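Methyl-coenzyme M reductase subunit beta (Methanosarcina barkeri, PDB 1E6Y) forms part of the nickel-dependent methyl-coenzyme M reductase complex, which releases methane from methyl-coenzyme M with coenzyme B as reductant in the last step of methanogenesis. Local coordinates at residues G343-K348 and H381-A386; L237-L242 and A303-L308. All blocks are in the same frame, centred on the assembly; numbering follows the deposited sequence.

Contact 1: residues G343-K348 and H381-A386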
# COMPACT_ATOMS: atom_id res chain seq x y z
N GLY E 343 -33.04 -9.54 -11.02
CA GLY E 343 -33.14 -8.23 -10.41
C GLY E 343 -32.22 -7.23 -11.06
O GLY E 343 -31.51 -7.55 -12.02
N CYS E 344 -32.20 -6.01 -10.53
CA CYS E 344 -31.42 -4.93 -11.12
C CYS E 344 -29.93 -5.27 -11.17
O CYS E 344 -29.38 -5.80 -10.21
CB CYS E 344 -31.62 -3.63 -10.34
SG CYS E 344 -30.80 -2.22 -11.10
N ASP E 345 -29.32 -5.02 -12.32
CA ASP E 345 -27.92 -5.32 -12.57
C ASP E 345 -27.65 -6.83 -12.48
O ASP E 345 -26.53 -7.26 -12.20
CB ASP E 345 -27.03 -4.55 -11.58
CG ASP E 345 -25.74 -4.04 -12.21
OD1 ASP E 345 -25.50 -4.28 -13.41
OD2 ASP E 345 -24.95 -3.40 -11.49
N TYR E 346 -28.70 -7.62 -12.71
CA TYR E 346 -28.62 -9.07 -12.82
C TYR E 346 -27.99 -9.72 -11.59
O TYR E 346 -27.20 -10.66 -11.69
CB TYR E 346 -27.86 -9.45 -14.10
CG TYR E 346 -28.30 -8.63 -15.29
CD1 TYR E 346 -29.64 -8.61 -15.68
CD2 TYR E 346 -27.42 -7.73 -15.90
CE1 TYR E 346 -30.10 -7.71 -16.63
CE2 TYR E 346 -27.87 -6.83 -16.86
CZ TYR E 346 -29.21 -6.82 -17.21
OH TYR E 346 -29.68 -5.89 -18.11
N GLY E 347 -28.41 -9.24 -10.42
CA GLY E 347 -27.93 -9.78 -9.16
C GLY E 347 -27.00 -8.85 -8.42
O GLY E 347 -26.84 -8.98 -7.21
N LYS E 348 -26.41 -7.88 -9.12
CA LYS E 348 -25.34 -7.07 -8.53
C LYS E 348 -25.83 -6.00 -7.56
O LYS E 348 -25.09 -5.60 -6.65
CB LYS E 348 -24.47 -6.44 -9.61
CG LYS E 348 -23.71 -7.47 -10.45
CD LYS E 348 -22.28 -7.04 -10.71
CE LYS E 348 -22.19 -6.08 -11.88
NZ LYS E 348 -22.14 -6.79 -13.19
N HIS E 381 -19.82 -2.55 -6.36
CA HIS E 381 -20.01 -3.68 -7.26
C HIS E 381 -21.05 -3.48 -8.34
O HIS E 381 -20.82 -3.83 -9.50
CB HIS E 381 -20.32 -4.93 -6.44
CG HIS E 381 -19.37 -5.14 -5.31
ND1 HIS E 381 -18.08 -5.58 -5.50
CD2 HIS E 381 -19.46 -4.80 -4.00
CE1 HIS E 381 -17.42 -5.50 -4.37
NE2 HIS E 381 -18.23 -5.02 -3.44
N SER E 382 -22.18 -2.88 -7.98
CA SER E 382 -23.22 -2.55 -8.96
C SER E 382 -22.77 -1.40 -9.84
O SER E 382 -22.04 -0.50 -9.40
CB SER E 382 -24.53 -2.20 -8.26
OG SER E 382 -25.52 -1.82 -9.20
N ARG E 383 -23.18 -1.43 -11.10
CA ARG E 383 -22.80 -0.39 -12.07
C ARG E 383 -23.58 0.89 -11.91
O ARG E 383 -24.26 1.38 -12.85
CB ARG E 383 -22.89 -1.00 -13.47
CG ARG E 383 -21.91 -2.14 -13.70
CD ARG E 383 -22.07 -2.73 -15.09
NE ARG E 383 -23.32 -3.54 -15.11
CZ ARG E 383 -23.64 -4.19 -16.22
NH1 ARG E 383 -24.77 -4.91 -16.13
NH2 ARG E 383 -22.96 -4.17 -17.35
N GLY E 384 -23.48 1.47 -10.72
CA GLY E 384 -24.04 2.79 -10.47
C GLY E 384 -25.47 2.79 -9.98
O GLY E 384 -26.03 3.86 -9.73
N PHE E 385 -26.07 1.62 -9.79
CA PHE E 385 -27.50 1.53 -9.49
C PHE E 385 -27.81 1.43 -7.99
O PHE E 385 -28.97 1.45 -7.59
CB PHE E 385 -28.13 0.34 -10.22
CG PHE E 385 -27.94 0.38 -11.72
CD1 PHE E 385 -27.33 -0.68 -12.38
CD2 PHE E 385 -28.33 1.50 -12.45
CE1 PHE E 385 -27.11 -0.63 -13.76
CE2 PHE E 385 -28.11 1.56 -13.83
CZ PHE E 385 -27.50 0.50 -14.48
N ALA E 386 -26.77 1.36 -7.16
CA ALA E 386 -26.94 1.17 -5.73
C ALA E 386 -26.73 2.46 -4.93
O ALA E 386 -27.57 2.84 -4.12
CB ALA E 386 -26.00 0.07 -5.22
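Arg-383 reaches Asp-345 by a single kink: its chain starts with CG anti to the carbonyl carbon, runs straight through chi2 and bends at chi3 (-74°), which turns the guanidinium side-on to the carboxylate. The two flat groups lie nearly coplanar, 6° apart. NE meets the syn lone pair of Asp-345 OD1 at 2.9 Å, while NH1 comes to the same oxygen nearly along its C-O axis, so one carboxylate oxygen takes both bonds of the salt bridge. The other oxygen is held from the 381-386 loop: Arg-383 N gives OD2 a fairly straight bond of 2.7 Å. Ser-382 OG, anti to its own N, adds a second bond to OD2, 2.8 Å long and arriving on the anti side somewhat out of the carboxylate plane. Four donors thus fix the rotation of a buried carboxylate. The arrangement joins the turn that leads into helix 348-358, whose N-cap is Gly-347, to a loop that follows later in the chain and leads into helix 387-395, with Arg-383 at the centre of an inverse gamma turn. Phe-385 turns the edge of its ring to Asp-345, the planes 84° apart, with CD1 3.7 Å from OD2. Cys-344 SG approaches that ring obliquely, 4.5 Å from its centroid, a sulfur-aromatic contact. Lys-348 NZ stands over one guanidinium face, 4.0 Å from Arg-383 NE; the lysine's charge is met by an acidic side chain of a neighbouring subunit. At the guanidinium edge, NH1 lies beside Tyr-346 CE2, and the tyrosine hydroxyl bonds to His-232.

Contact 2: residues L237-L242 and A303-L308; sequences LAYQGL and AAVGTL
Gln-240 reaches across to helix 303-308 with CB, CG and the amide nitrogen of its side chain, alongside Ala-304 and Leu-308. With CG anti to the backbone N (chi1 -171°) and the chain extended beyond it, the amide is carried past the methyl of Ala-304 to the carbonyl behind. There NE2 gives Ala-304 O a hydrogen bond of 3.0 Å, bent to 138° at the hydrogen. The amide nitrogen comes from above the carbonyl plane, while Leu-308 N, the regular helical donor, reaches the same oxygen from the opposite face. NE2 probably also bonds to Phe-385 O, so that the amide spans two backbone carbonyls, one on the helix and one in a loop. The aliphatic part packs as well: Gln-240 CB rests 3.9 Å from Ala-304 CB, and CG meets Leu-308 CD2 obliquely at the same distance. Leu-308 CD2 also presses on the backbone, 3.2 Å from Gln-240 O. With an alanine here the shared donor is gone; Ala-304 O would keep its helical partner, but Phe-385 O would probably lose its tie to this helix, and the CD2 branch of Leu-308 would have less to pack on.

Val-305 packs against Tyr-239. Its CG2 branch, anti to the carbonyl carbon, sits 3.4 Å from Tyr-239 CB and close to the backbone nitrogen of Gln-240; the tyrosine ring itself leads away from the interface. Leu-248, on helix 247-255, touches both Val-305 and Leu-308, and Cys-389 of helix 387-395 packs against Gln-240 and Leu-308. The axes of segments 237-241 and 303-308 approach to 8.1 Å at a crossing angle of -18°, a close, nearly parallel helix pair within the helical C-terminal domain, formed where helix 228-241 runs out in a wider pi-type turn.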
# COMPACT_ATOMS: atom_id res chain seq x y z
N LEU E 237 -29.60 5.59 -15.98
CA LEU E 237 -29.47 7.00 -15.64
C LEU E 237 -30.78 7.76 -15.83
O LEU E 237 -31.22 8.49 -14.94
CB LEU E 237 -28.36 7.65 -16.48
CG LEU E 237 -28.17 9.17 -16.33
CD1 LEU E 237 -27.77 9.51 -14.90
CD2 LEU E 237 -27.11 9.64 -17.30
N ALA E 238 -31.40 7.59 -16.99
CA ALA E 238 -32.63 8.31 -17.32
C ALA E 238 -33.76 7.96 -16.35
O ALA E 238 -34.39 8.85 -15.77
CB ALA E 238 -33.06 8.00 -18.75
N TYR E 239 -33.99 6.67 -16.15
CA TYR E 239 -35.13 6.20 -15.36
C TYR E 239 -34.90 6.27 -13.85
O TYR E 239 -35.71 6.86 -13.13
CB TYR E 239 -35.51 4.78 -15.78
CG TYR E 239 -36.31 4.73 -17.06
CD1 TYR E 239 -35.68 4.59 -18.29
CD2 TYR E 239 -37.69 4.89 -17.03
CE1 TYR E 239 -36.41 4.61 -19.48
CE2 TYR E 239 -38.44 4.91 -18.21
CZ TYR E 239 -37.79 4.77 -19.43
OH TYR E 239 -38.52 4.82 -20.60
N GLN E 240 -33.81 5.69 -13.37
CA GLN E 240 -33.51 5.73 -11.94
C GLN E 240 -33.01 7.11 -11.50
O GLN E 240 -33.45 7.64 -10.48
CB GLN E 240 -32.47 4.67 -11.57
CG GLN E 240 -32.28 4.52 -10.06
CD GLN E 240 -31.10 3.64 -9.71
OE1 GLN E 240 -29.97 3.88 -10.14
NE2 GLN E 240 -31.35 2.61 -8.91
N GLY E 241 -32.10 7.69 -12.28
CA GLY E 241 -31.46 8.92 -11.87
C GLY E 241 -32.26 10.18 -12.12
O GLY E 241 -32.27 11.09 -11.28
N LEU E 242 -32.94 10.25 -13.26
CA LEU E 242 -33.53 11.50 -13.72
C LEU E 242 -35.05 11.44 -13.85
O LEU E 242 -35.65 12.27 -14.53
CB LEU E 242 -32.89 11.91 -15.05
CG LEU E 242 -31.37 12.09 -15.03
CD1 LEU E 242 -30.86 12.46 -16.42
CD2 LEU E 242 -30.99 13.16 -14.01
N ALA E 303 -36.22 -2.31 -12.92
CA ALA E 303 -35.74 -2.80 -11.64
C ALA E 303 -34.93 -1.74 -10.90
O ALA E 303 -35.00 -1.64 -9.67
CB ALA E 303 -34.91 -4.06 -11.84
N ALA E 304 -34.19 -0.93 -11.65
CA ALA E 304 -33.41 0.16 -11.08
C ALA E 304 -34.33 1.21 -10.45
O ALA E 304 -34.12 1.65 -9.31
CB ALA E 304 -32.54 0.80 -12.15
N VAL E 305 -35.39 1.58 -11.17
CA VAL E 305 -36.39 2.52 -10.66
C VAL E 305 -37.07 1.95 -9.42
O VAL E 305 -37.20 2.64 -8.41
CB VAL E 305 -37.46 2.84 -11.73
CG1 VAL E 305 -38.62 3.62 -11.12
CG2 VAL E 305 -36.84 3.64 -12.84
N GLY E 306 -37.45 0.68 -9.49
CA GLY E 306 -38.09 0.03 -8.36
C GLY E 306 -37.23 -0.00 -7.11
O GLY E 306 -37.73 0.16 -6.00
N THR E 307 -35.93 -0.21 -7.31
CA THR E 307 -34.96 -0.23 -6.21
C THR E 307 -34.92 1.11 -5.49
O THR E 307 -34.94 1.17 -4.25
CB THR E 307 -33.55 -0.59 -6.73
OG1 THR E 307 -33.57 -1.89 -7.34
CG2 THR E 307 -32.53 -0.59 -5.59
N LEU E 308 -34.88 2.20 -6.25
CA LEU E 308 -34.86 3.54 -5.67
C LEU E 308 -36.23 3.93 -5.11
O LEU E 308 -36.31 4.52 -4.03
CB LEU E 308 -34.41 4.57 -6.71
CG LEU E 308 -34.32 6.03 -6.24
CD1 LEU E 308 -33.42 6.14 -5.02
CD2 LEU E 308 -33.79 6.89 -7.38

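Overall arrangement
The centres of contacts 1 and 2 are about 11 Å apart, on the same side of the chain's centre, and all four segments belong to the C-terminal domain. They come in series: contact 2 pairs helix 228-241 with helix 296-318, and contact 1 then joins the loops before and after helix 348-358. The two touch directly. Cys-344 packs on helix 296-318, with SG 3.5 Å from Ala-304 CA, and the amide of Gln-240 links the two contacts. The loops of contact 1 therefore rest on the helix pair of contact 2. Contact 1 lies nearer the coenzyme B pocket, the side chain of His-381 being about 9 Å from bound coenzyme B.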